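Local coordinates for Fe2OG dioxygenase domain-containing protein (Pseudomonas putida, PDB 4J25), which probably acts as a metal- and 2-oxoglutarate-dependent prolyl-4-hydroxylase that modifies proline in protein substrates, elongation factor Tu apparently among them, at residues 54-59 and 164-169; 132-137 and 215-220; 156-161 and 195-200. One frame throughout, in Å; residues are numbered along the deposited sequence. Where two conformers were deposited one is given.

Overall arrangement
The three contacts trace a jellyroll from its active-site core to its helical flank. Contacts 2 and 3 are antiparallel strand pairs of one sheet, joined where strands 156-163 and 214-222 lie next to each other, and both reach N-oxalylglycine. In each, a backbone ladder separates an apolar face from one bearing pocket residues, though contact 2 adds water-mediated links and contact 3 a serine pair behind a metal ligand. Contact 1 lies farther from the centre and from the annotated sites. There a helix meets the loop leaving strand 156-163 without any hydrogen bond across, through buried aliphatic side chains and exposed opposite charges beyond salt-bridge distance. Asn-165 and Leu-164 tie this loop to Leu-215 of contact 2.

Contact 1: residues 54-59 and 164-169; sequences DLVRAL and LNEGWQ
Helix-on-loop packing joins Val-56 and Leu-59 of helix 53-67 to Leu-164, the first residue of the loop that leaves strand 156-163 of the double-stranded beta helix (jellyroll). The contact illustrates how a helix can meet a loop through buried apolar side chains, with no hydrogen bond across. Leu-164 swings its CG to the side opposite its carbonyl carbon (chi1 -59°), which sends both methyls toward the helix. Leu-164 CD2 does most of the work: it lies 3.8 Å from Leu-59 CB and 4.0 Å from Val-56 CG1. The same methyl also rests on the helix backbone, 3.9 Å from Val-56 O. Phe-134 of strand 129-137 touches both leucines, while Ala-104 of helix 103-123 packs against Leu-59.

Toward solvent the chemistry changes. Arg-57 runs out extended to a salt bridge with Asp-54 one turn earlier, NH1 to OD1 2.8 Å, although as a hydrogen bond it is weak. The Glu-166 side chain, bent at chi2, crosses that of Arg-57 at about a right angle, its carboxylate plane 24° from the guanidinium plane. Glu-166 OE1 stands well out of the guanidinium plane, 4.2 Å from Arg-57 NE, and makes its closest approach to Arg-57 CG at 3.7 Å.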
loop_
_atom_site.group_PDB
_atom_site.type_symbol
_atom_site.label_atom_id
_atom_site.label_comp_id
_atom_site.label_asym_id
_atom_site.label_seq_id
_atom_site.Cartn_x
_atom_site.Cartn_y
_atom_site.Cartn_z
ATOM N N ASP A 54 -8.991 -1.358 15.240
ATOM C CA ASP A 54 -9.588 -2.697 15.302
ATOM C C ASP A 54 -9.568 -3.369 13.930
ATOM O O ASP A 54 -9.388 -4.586 13.845
ATOM C CB ASP A 54 -11.021 -2.670 15.867
ATOM C CG ASP A 54 -11.050 -2.698 17.389
ATOM O OD1 ASP A 54 -9.987 -2.480 18.013
ATOM O OD2 ASP A 54 -12.141 -2.943 17.964
ATOM N N LEU A 55 -9.759 -2.578 12.869
ATOM C CA LEU A 55 -9.755 -3.092 11.494
ATOM C C LEU A 55 -8.333 -3.490 11.085
ATOM O O LEU A 55 -8.120 -4.557 10.526
ATOM C CB LEU A 55 -10.314 -2.037 10.517
ATOM C CG LEU A 55 -10.274 -2.368 9.019
ATOM C CD1 LEU A 55 -10.862 -3.729 8.700
ATOM C CD2 LEU A 55 -11.004 -1.286 8.219
ATOM N N VAL A 56 -7.360 -2.635 11.398
ATOM C CA VAL A 56 -5.955 -2.952 11.155
ATOM C C VAL A 56 -5.536 -4.253 11.845
ATOM O O VAL A 56 -4.785 -5.052 11.274
ATOM C CB VAL A 56 -5.025 -1.810 11.616
ATOM C CG1 VAL A 56 -3.559 -2.207 11.450
ATOM C CG2 VAL A 56 -5.316 -0.529 10.827
ATOM N N ARG A 57 -6.006 -4.465 13.075
ATOM C CA ARG A 57 -5.700 -5.712 13.785
ATOM C C ARG A 57 -6.330 -6.911 13.107
ATOM O O ARG A 57 -5.707 -7.968 13.018
ATOM C CB ARG A 57 -6.147 -5.662 15.246
ATOM C CG ARG A 57 -5.294 -4.764 16.095
ATOM C CD ARG A 57 -5.518 -5.018 17.577
ATOM N NE ARG A 57 -5.186 -3.829 18.346
ATOM C CZ ARG A 57 -6.016 -2.810 18.544
ATOM N NH1 ARG A 57 -7.245 -2.843 18.042
ATOM N NH2 ARG A 57 -5.622 -1.758 19.253
ATOM N N ALA A 58 -7.555 -6.736 12.617
ATOM C CA ALA A 58 -8.256 -7.797 11.893
ATOM C C ALA A 58 -7.544 -8.135 10.573
ATOM O O ALA A 58 -7.529 -9.294 10.133
ATOM C CB ALA A 58 -9.690 -7.382 11.634
ATOM N N LEU A 59 -6.964 -7.118 9.938
ATOM C CA LEU A 59 -6.170 -7.308 8.726
ATOM C C LEU A 59 -4.871 -8.026 9.045
ATOM O O LEU A 59 -4.463 -8.906 8.309
ATOM C CB LEU A 59 -5.890 -5.957 8.051
ATOM C CG LEU A 59 -7.105 -5.328 7.366
ATOM C CD1 LEU A 59 -6.837 -3.908 6.892
ATOM C CD2 LEU A 59 -7.561 -6.191 6.197
ATOM N N LEU A 164 0.864 -3.208 9.118
ATOM C CA LEU A 164 -0.019 -3.927 10.029
ATOM C C LEU A 164 0.637 -4.280 11.361
ATOM O O LEU A 164 0.085 -5.058 12.136
ATOM C CB LEU A 164 -0.454 -5.220 9.363
ATOM C CG LEU A 164 -1.192 -5.068 8.031
ATOM C CD1 LEU A 164 -1.479 -6.424 7.430
ATOM C CD2 LEU A 164 -2.473 -4.274 8.228
ATOM N N ASN A 165 1.811 -3.721 11.637
ATOM C CA ASN A 165 2.589 -4.206 12.776
ATOM C C ASN A 165 2.473 -3.348 14.024
ATOM O O ASN A 165 2.878 -2.183 14.041
ATOM C CB ASN A 165 4.044 -4.336 12.380
ATOM C CG ASN A 165 4.213 -5.060 11.076
ATOM O OD1 ASN A 165 4.006 -6.273 10.989
ATOM N ND2 ASN A 165 4.596 -4.317 10.039
ATOM N N GLU A 166 1.936 -3.954 15.078
ATOM C CA GLU A 166 1.789 -3.286 16.353
ATOM C C GLU A 166 3.134 -3.215 17.064
ATOM O O GLU A 166 3.930 -4.148 16.984
ATOM C CB GLU A 166 0.784 -4.046 17.221
ATOM C CG GLU A 166 -0.594 -4.209 16.571
ATOM C CD GLU A 166 -1.279 -2.881 16.333
ATOM O OE1 GLU A 166 -2.216 -2.812 15.492
ATOM O OE2 GLU A 166 -0.870 -1.900 16.994
ATOM N N GLY A 167 3.386 -2.094 17.732
ATOM C CA GLY A 167 4.529 -1.960 18.623
ATOM C C GLY A 167 5.892 -1.991 17.958
ATOM O O GLY A 167 6.875 -2.419 18.572
ATOM N N TRP A 168 5.959 -1.542 16.707
ATOM C CA TRP A 168 7.212 -1.538 15.962
ATOM C C TRP A 168 8.169 -0.527 16.564
ATOM O O TRP A 168 7.750 0.541 16.999
ATOM C CB TRP A 168 6.965 -1.181 14.492
ATOM C CG TRP A 168 8.059 -1.671 13.613
ATOM C CD1 TRP A 168 9.170 -0.981 13.219
ATOM C CD2 TRP A 168 8.164 -2.970 13.026
ATOM N NE1 TRP A 168 9.956 -1.774 12.430
ATOM C CE2 TRP A 168 9.362 -3.002 12.296
ATOM C CE3 TRP A 168 7.365 -4.114 13.057
ATOM C CZ2 TRP A 168 9.778 -4.129 11.594
ATOM C CZ3 TRP A 168 7.783 -5.239 12.359
ATOM C CH2 TRP A 168 8.973 -5.236 11.638
ATOM N N GLN A 169 9.451 -0.866 16.609
ATOM C CA GLN A 169 10.452 0.061 17.123
ATOM C C GLN A 169 11.546 0.139 16.078
ATOM O O GLN A 169 11.663 -0.768 15.254
ATOM C CB GLN A 169 11.024 -0.407 18.468
ATOM C CG GLN A 169 9.999 -0.568 19.606
ATOM C CD GLN A 169 9.403 0.752 20.080
ATOM O OE1 GLN A 169 10.127 1.699 20.424
ATOM N NE2 GLN A 169 8.071 0.821 20.104
#

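Contact 2: residues 132-137 and 215-220; sequences CHFALY and LSLTGW. With OGA (N-oxalylglycine), chain J.
Ser-216 OG, which sits 3.6 Å from Ala-135 CB across the strands, is gripped by two waters. One, 2.6 Å from Ser-216 OG, also donates weakly to Ala-135 O and lies over the face of the Tyr-137 ring; the other leads, through weak bonds, to Tyr-137 OH and N1 of N-oxalylglycine. The pocket hydroxyl is thus linked loosely to the ligand through a water.

Beneath runs a regular antiparallel ladder of the jellyroll, with His-133 and Thr-218, and Ala-135 and Ser-216, as hydrogen-bonded pairs. The His-133 ring, turned with CG between backbone N and carbonyl carbon (chi1 68°), places ND1 2.8 Å from Phe-134 O, the oxygen lying near the ring plane. In the conformer described, Thr-218 CG2 covers a face of this ring, 3.7 Å from its centroid. Replacing His-133 by an alanine removes the imidazole, and is likely to leave Phe-134 O without this donor and to open a gap beside the Thr-218 methyl.

On the other face, Leu-217 CD1 sits over the Phe-134 ring, 3.7 Å from its centroid. Cys-132 and Gly-219 pair closely, CA to CA 3.8 Å, where a CB on the glycine would run into Cys-132 CB.

Strand 129-137 edges the sheet, strand 156-163 flanks strand 214-222 on its other side, and helices 53-67 and 103-123 cover the Phe-134 and Leu-217 face.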
loop_
_atom_site.group_PDB
_atom_site.type_symbol
_atom_site.label_atom_id
_atom_site.label_comp_id
_atom_site.label_asym_id
_atom_site.label_seq_id
_atom_site.Cartn_x
_atom_site.Cartn_y
_atom_site.Cartn_z
ATOM N N CYS A 132 -4.644 -6.309 -4.744
ATOM C CA CYS A 132 -3.776 -6.355 -3.585
ATOM C C CYS A 132 -3.653 -7.754 -3.002
ATOM O O CYS A 132 -4.388 -8.681 -3.379
ATOM C CB CYS A 132 -4.254 -5.372 -2.533
ATOM S SG CYS A 132 -5.876 -5.748 -1.922
ATOM N N HIS A 133 -2.672 -7.912 -2.116
ATOM C CA HIS A 133 -2.439 -9.175 -1.447
ATOM C C HIS A 133 -1.611 -8.909 -0.214
ATOM O O HIS A 133 -0.960 -7.848 -0.109
ATOM C CB HIS A 133 -1.744 -10.189 -2.366
ATOM C CG HIS A 133 -0.334 -9.836 -2.724
ATOM N ND1 HIS A 133 0.739 -10.116 -1.902
ATOM C CD2 HIS A 133 0.185 -9.261 -3.835
ATOM C CE1 HIS A 133 1.855 -9.715 -2.483
ATOM N NE2 HIS A 133 1.546 -9.194 -3.656
ATOM N N PHE A 134 -1.637 -9.862 0.709
ATOM C CA PHE A 134 -0.880 -9.744 1.951
ATOM C C PHE A 134 0.564 -10.138 1.714
ATOM O O PHE A 134 0.873 -10.857 0.766
ATOM C CB PHE A 134 -1.476 -10.622 3.068
ATOM C CG PHE A 134 -2.776 -10.109 3.607
ATOM C CD1 PHE A 134 -2.806 -9.044 4.485
ATOM C CD2 PHE A 134 -3.966 -10.673 3.215
ATOM C CE1 PHE A 134 -4.010 -8.567 4.976
ATOM C CE2 PHE A 134 -5.160 -10.203 3.700
ATOM C CZ PHE A 134 -5.189 -9.151 4.579
ATOM N N ALA A 135 1.452 -9.648 2.571
ATOM C CA ALA A 135 2.856 -10.010 2.496
ATOM C C ALA A 135 3.411 -10.121 3.902
ATOM O O ALA A 135 3.198 -9.243 4.734
ATOM C CB ALA A 135 3.642 -8.959 1.675
ATOM N N LEU A 136 4.131 -11.198 4.170
ATOM C CA LEU A 136 4.669 -11.440 5.499
ATOM C C LEU A 136 6.150 -11.756 5.376
ATOM O O LEU A 136 6.514 -12.835 4.920
ATOM C CB LEU A 136 3.950 -12.621 6.158
ATOM C CG LEU A 136 4.332 -12.867 7.628
ATOM C CD1 LEU A 136 3.160 -13.448 8.414
ATOM C CD2 LEU A 136 5.555 -13.777 7.753
ATOM N N TYR A 137 7.003 -10.817 5.769
ATOM C CA TYR A 137 8.437 -11.017 5.643
ATOM C C TYR A 137 9.018 -11.608 6.925
ATOM O O TYR A 137 8.863 -11.034 8.008
ATOM C CB TYR A 137 9.130 -9.698 5.287
ATOM C CG TYR A 137 8.641 -9.092 3.983
ATOM C CD1 TYR A 137 7.753 -9.776 3.165
ATOM C CD2 TYR A 137 9.064 -7.835 3.572
ATOM C CE1 TYR A 137 7.301 -9.223 1.978
ATOM C CE2 TYR A 137 8.613 -7.278 2.383
ATOM C CZ TYR A 137 7.732 -7.974 1.593
ATOM O OH TYR A 137 7.264 -7.430 0.406
ATOM N N LEU A 215 4.632 -7.459 8.637
ATOM C CA LEU A 215 3.360 -7.665 7.964
ATOM C C LEU A 215 2.882 -6.449 7.187
ATOM O O LEU A 215 2.935 -5.326 7.695
ATOM C CB LEU A 215 2.293 -8.006 8.997
ATOM C CG LEU A 215 2.496 -9.214 9.899
ATOM C CD1 LEU A 215 1.193 -9.456 10.657
ATOM C CD2 LEU A 215 2.892 -10.427 9.132
ATOM N N SER A 216 2.390 -6.676 5.970
ATOM C CA SER A 216 1.828 -5.594 5.156
ATOM C C SER A 216 0.729 -6.076 4.204
ATOM O O SER A 216 0.537 -7.268 4.004
ATOM C CB SER A 216 2.924 -4.944 4.322
ATOM O OG SER A 216 3.541 -5.925 3.521
ATOM N N LEU A 217 0.007 -5.121 3.637
ATOM C CA LEU A 217 -0.998 -5.381 2.614
ATOM C C LEU A 217 -0.602 -4.470 1.454
ATOM O O LEU A 217 -0.679 -3.252 1.548
ATOM C CB LEU A 217 -2.383 -5.057 3.170
ATOM C CG LEU A 217 -3.633 -5.337 2.349
ATOM C CD1 LEU A 217 -3.636 -6.741 1.805
ATOM C CD2 LEU A 217 -4.868 -5.101 3.201
ATOM N N THR A 218 -0.131 -5.095 0.382
ATOM C CA THR A 218 0.456 -4.379 -0.735
ATOM C C THR A 218 -0.438 -4.495 -1.975
ATOM O O THR A 218 -1.041 -5.540 -2.224
ATOM C CB THR A 218 1.869 -4.913 -1.022
ATOM O OG1 THR A 218 2.517 -4.072 -1.981
ATOM C CG2 THR A 218 1.821 -6.349 -1.530
ATOM N N GLY A 219 -0.530 -3.415 -2.746
ATOM C CA GLY A 219 -1.422 -3.395 -3.883
ATOM C C GLY A 219 -1.090 -2.342 -4.924
ATOM O O GLY A 219 -0.180 -1.527 -4.733
ATOM N N TRP A 220 -1.879 -2.343 -5.999
ATOM C CA TRP A 220 -1.680 -1.435 -7.139
ATOM C C TRP A 220 -2.997 -1.104 -7.775
ATOM O O TRP A 220 -3.850 -1.992 -7.959
ATOM C CB TRP A 220 -0.755 -2.070 -8.179
ATOM C CG TRP A 220 0.555 -2.385 -7.580
ATOM C CD1 TRP A 220 1.627 -1.554 -7.464
ATOM C CD2 TRP A 220 0.923 -3.615 -6.949
ATOM N NE1 TRP A 220 2.643 -2.194 -6.807
ATOM C CE2 TRP A 220 2.228 -3.457 -6.465
ATOM C CE3 TRP A 220 0.259 -4.828 -6.724
ATOM C CZ2 TRP A 220 2.897 -4.471 -5.798
ATOM C CZ3 TRP A 220 0.911 -5.823 -6.062
ATOM C CH2 TRP A 220 2.221 -5.646 -5.604
HETATM C C1 OGA J . 6.316 -4.449 -3.239
HETATM C C2 OGA J . 6.981 -3.553 -2.241
HETATM C C4 OGA J . 7.207 -2.698 0.065
HETATM C C5 OGA J . 6.665 -2.846 1.446
HETATM O O1 OGA J . 5.581 -5.378 -2.796
HETATM O O2 OGA J . 6.473 -4.259 -4.498
HETATM O "O2'" OGA J . 7.870 -2.797 -2.606
HETATM O O3 OGA J . 6.709 -1.867 2.231
HETATM N N1 OGA J . 6.566 -3.575 -0.857
HETATM O O4 OGA J . 6.163 -3.936 1.831
HETATM O O HOH W 1 5.569 -6.784 4.952
HETATM O O HOH W 2 4.715 -5.280 1.382
#

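Contact 3: residues 156-161 and 195-200; sequences RMVSAV and LVVFLS. With OGA (N-oxalylglycine), chain J.
Ser-200 OG donates to Ser-159 OG at 2.8 Å, and Ser-159 OG is in turn hydrogen-bonded to OD2 of Asp-148, a manganese ligand. Ser-159 is thus a second-shell residue of the metal site, with Ser-200 behind it, and Trp-220 NE1 also binds Asp-148 OD2. This chain of bonds is consistent with neighbouring strands of the double-stranded beta helix, the jellyroll core of 2-oxoglutarate oxygenases, helping to orient a metal ligand.

The strands 156-163 and 195-199 run antiparallel. Ser-159 N reaches Phe-198 O in a short bond of 2.7 Å that is nearly straight at the hydrogen (172°), and Phe-198 N answers to Ser-159 O. Val-161 and Val-196 form the next hydrogen-bonded pair. At the other end, Ser-200 N closes the ladder on Met-157 O at 3.1 Å, approaching from above the carbonyl plane. Here Met-157 and Val-158 both face Phe-221 of the adjoining strand, a classic beta bulge.

Around these bonds the side chains divide between two faces. A chi1 of 56°, which wedges CG in between the two backbone branches, brings the Phe-198 ring against Ser-159 on the partner strand. Ser-159 CB rests over a face of that ring, 3.6 Å from the centroid, in a CH-pi contact. The ring also meets His-205, another manganese ligand, edge-to-face, so Ser-159 and Phe-198 contact different metal ligands and may help to orient them.

The reverse face is aliphatic. Val-158 CG1 and Val-197 CG1 press together tightly at 3.4 Å, Leu-199 CD2 lies 4.1 Å from Val-158 CG2, and Ala-160 fills in beside Val-197. Back on the pocket side, Val-161 directs a methyl at the ligand: its CG1 lies 3.8 Å from O3 of N-oxalylglycine.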
loop_
_atom_site.group_PDB
_atom_site.type_symbol
_atom_site.label_atom_id
_atom_site.label_comp_id
_atom_site.label_asym_id
_atom_site.label_seq_id
_atom_site.Cartn_x
_atom_site.Cartn_y
_atom_site.Cartn_z
ATOM N N ARG A 156 0.100 -1.054 -13.876
ATOM C CA ARG A 156 0.138 -0.515 -12.525
ATOM C C ARG A 156 0.606 0.922 -12.554
ATOM O O ARG A 156 1.680 1.234 -13.049
ATOM C CB ARG A 156 0.997 -1.401 -11.629
ATOM C CG ARG A 156 0.551 -2.839 -11.727
ATOM C CD ARG A 156 1.239 -3.766 -10.778
ATOM N NE ARG A 156 2.686 -3.773 -10.924
ATOM C CZ ARG A 156 3.500 -4.468 -10.132
ATOM N NH1 ARG A 156 3.000 -5.221 -9.154
ATOM N NH2 ARG A 156 4.804 -4.422 -10.315
ATOM N N MET A 157 -0.247 1.801 -12.051
ATOM C CA MET A 157 -0.032 3.233 -12.111
ATOM C C MET A 157 0.264 3.834 -10.734
ATOM O O MET A 157 1.000 4.800 -10.624
ATOM C CB MET A 157 -1.272 3.923 -12.669
ATOM C CG MET A 157 -1.619 3.543 -14.094
ATOM S SD MET A 157 -0.227 3.833 -15.223
ATOM C CE MET A 157 -0.136 5.610 -15.183
ATOM N N VAL A 158 -0.353 3.292 -9.690
ATOM C CA VAL A 158 -0.182 3.833 -8.352
ATOM C C VAL A 158 -0.069 2.675 -7.380
ATOM O O VAL A 158 -0.857 1.752 -7.440
ATOM C CB VAL A 158 -1.389 4.708 -7.909
ATOM C CG1 VAL A 158 -1.161 5.244 -6.476
ATOM C CG2 VAL A 158 -1.649 5.861 -8.898
ATOM N N SER A 159 0.901 2.746 -6.484
ATOM C CA SER A 159 1.173 1.686 -5.528
ATOM C C SER A 159 0.654 2.109 -4.178
ATOM O O SER A 159 0.674 3.279 -3.855
ATOM C CB SER A 159 2.677 1.457 -5.410
ATOM O OG SER A 159 3.241 1.177 -6.675
ATOM N N ALA A 160 0.204 1.152 -3.383
ATOM C CA ALA A 160 -0.304 1.448 -2.060
ATOM C C ALA A 160 0.008 0.269 -1.147
ATOM O O ALA A 160 -0.286 -0.889 -1.471
ATOM C CB ALA A 160 -1.799 1.723 -2.109
ATOM N N VAL A 161 0.632 0.577 -0.021
ATOM C CA VAL A 161 0.997 -0.418 0.968
ATOM C C VAL A 161 0.414 -0.000 2.305
ATOM O O VAL A 161 0.637 1.133 2.749
ATOM C CB VAL A 161 2.518 -0.494 1.159
ATOM C CG1 VAL A 161 2.877 -1.763 1.939
ATOM C CG2 VAL A 161 3.221 -0.460 -0.145
ATOM N N LEU A 195 -0.453 4.025 5.904
ATOM C CA LEU A 195 -0.616 3.817 4.466
ATOM C C LEU A 195 0.389 4.670 3.681
ATOM O O LEU A 195 0.551 5.859 3.951
ATOM C CB LEU A 195 -2.047 4.163 4.032
ATOM C CG LEU A 195 -2.368 3.957 2.535
ATOM C CD1 LEU A 195 -2.554 2.498 2.232
ATOM C CD2 LEU A 195 -3.612 4.742 2.117
ATOM N N VAL A 196 1.080 4.050 2.731
ATOM C CA VAL A 196 1.981 4.765 1.834
ATOM C C VAL A 196 1.463 4.563 0.420
ATOM O O VAL A 196 1.203 3.442 0.020
ATOM C CB VAL A 196 3.417 4.236 1.920
ATOM C CG1 VAL A 196 4.351 5.005 0.933
ATOM C CG2 VAL A 196 3.932 4.377 3.314
ATOM N N VAL A 197 1.305 5.655 -0.320
ATOM C CA VAL A 197 0.849 5.604 -1.709
ATOM C C VAL A 197 1.879 6.328 -2.573
ATOM O O VAL A 197 2.376 7.391 -2.203
ATOM C CB VAL A 197 -0.518 6.302 -1.860
ATOM C CG1 VAL A 197 -1.103 6.090 -3.234
ATOM C CG2 VAL A 197 -1.510 5.780 -0.809
ATOM N N PHE A 198 2.218 5.763 -3.722
ATOM C CA PHE A 198 3.128 6.461 -4.638
ATOM C C PHE A 198 2.911 6.105 -6.110
ATOM O O PHE A 198 2.261 5.091 -6.460
ATOM C CB PHE A 198 4.597 6.242 -4.245
ATOM C CG PHE A 198 5.017 4.793 -4.162
ATOM C CD1 PHE A 198 4.933 4.105 -2.958
ATOM C CD2 PHE A 198 5.512 4.130 -5.276
ATOM C CE1 PHE A 198 5.314 2.792 -2.863
ATOM C CE2 PHE A 198 5.896 2.818 -5.190
ATOM C CZ PHE A 198 5.794 2.138 -3.982
ATOM N N LEU A 199 3.436 6.962 -6.977
ATOM C CA LEU A 199 3.406 6.700 -8.399
ATOM C C LEU A 199 4.370 5.562 -8.760
ATOM O O LEU A 199 5.578 5.675 -8.566
ATOM C CB LEU A 199 3.731 7.986 -9.175
ATOM C CG LEU A 199 2.711 9.106 -8.956
ATOM C CD1 LEU A 199 3.125 10.405 -9.665
ATOM C CD2 LEU A 199 1.311 8.695 -9.396
ATOM N N SER A 200 3.825 4.484 -9.317
ATOM C CA SER A 200 4.581 3.251 -9.527
ATOM C C SER A 200 5.742 3.386 -10.509
ATOM O O SER A 200 6.761 2.729 -10.352
ATOM C CB SER A 200 3.663 2.134 -10.031
ATOM O OG SER A 200 2.505 2.013 -9.220
HETATM C C1 OGA J . 6.316 -4.449 -3.239
HETATM C C2 OGA J . 6.981 -3.553 -2.241
HETATM C C4 OGA J . 7.207 -2.698 0.065
HETATM C C5 OGA J . 6.665 -2.846 1.446
HETATM O O1 OGA J . 5.581 -5.378 -2.796
HETATM O O2 OGA J . 6.473 -4.259 -4.498
HETATM O "O2'" OGA J . 7.870 -2.797 -2.606
HETATM O O3 OGA J . 6.709 -1.867 2.231
HETATM N N1 OGA J . 6.566 -3.575 -0.857
HETATM O O4 OGA J . 6.163 -3.936 1.831
#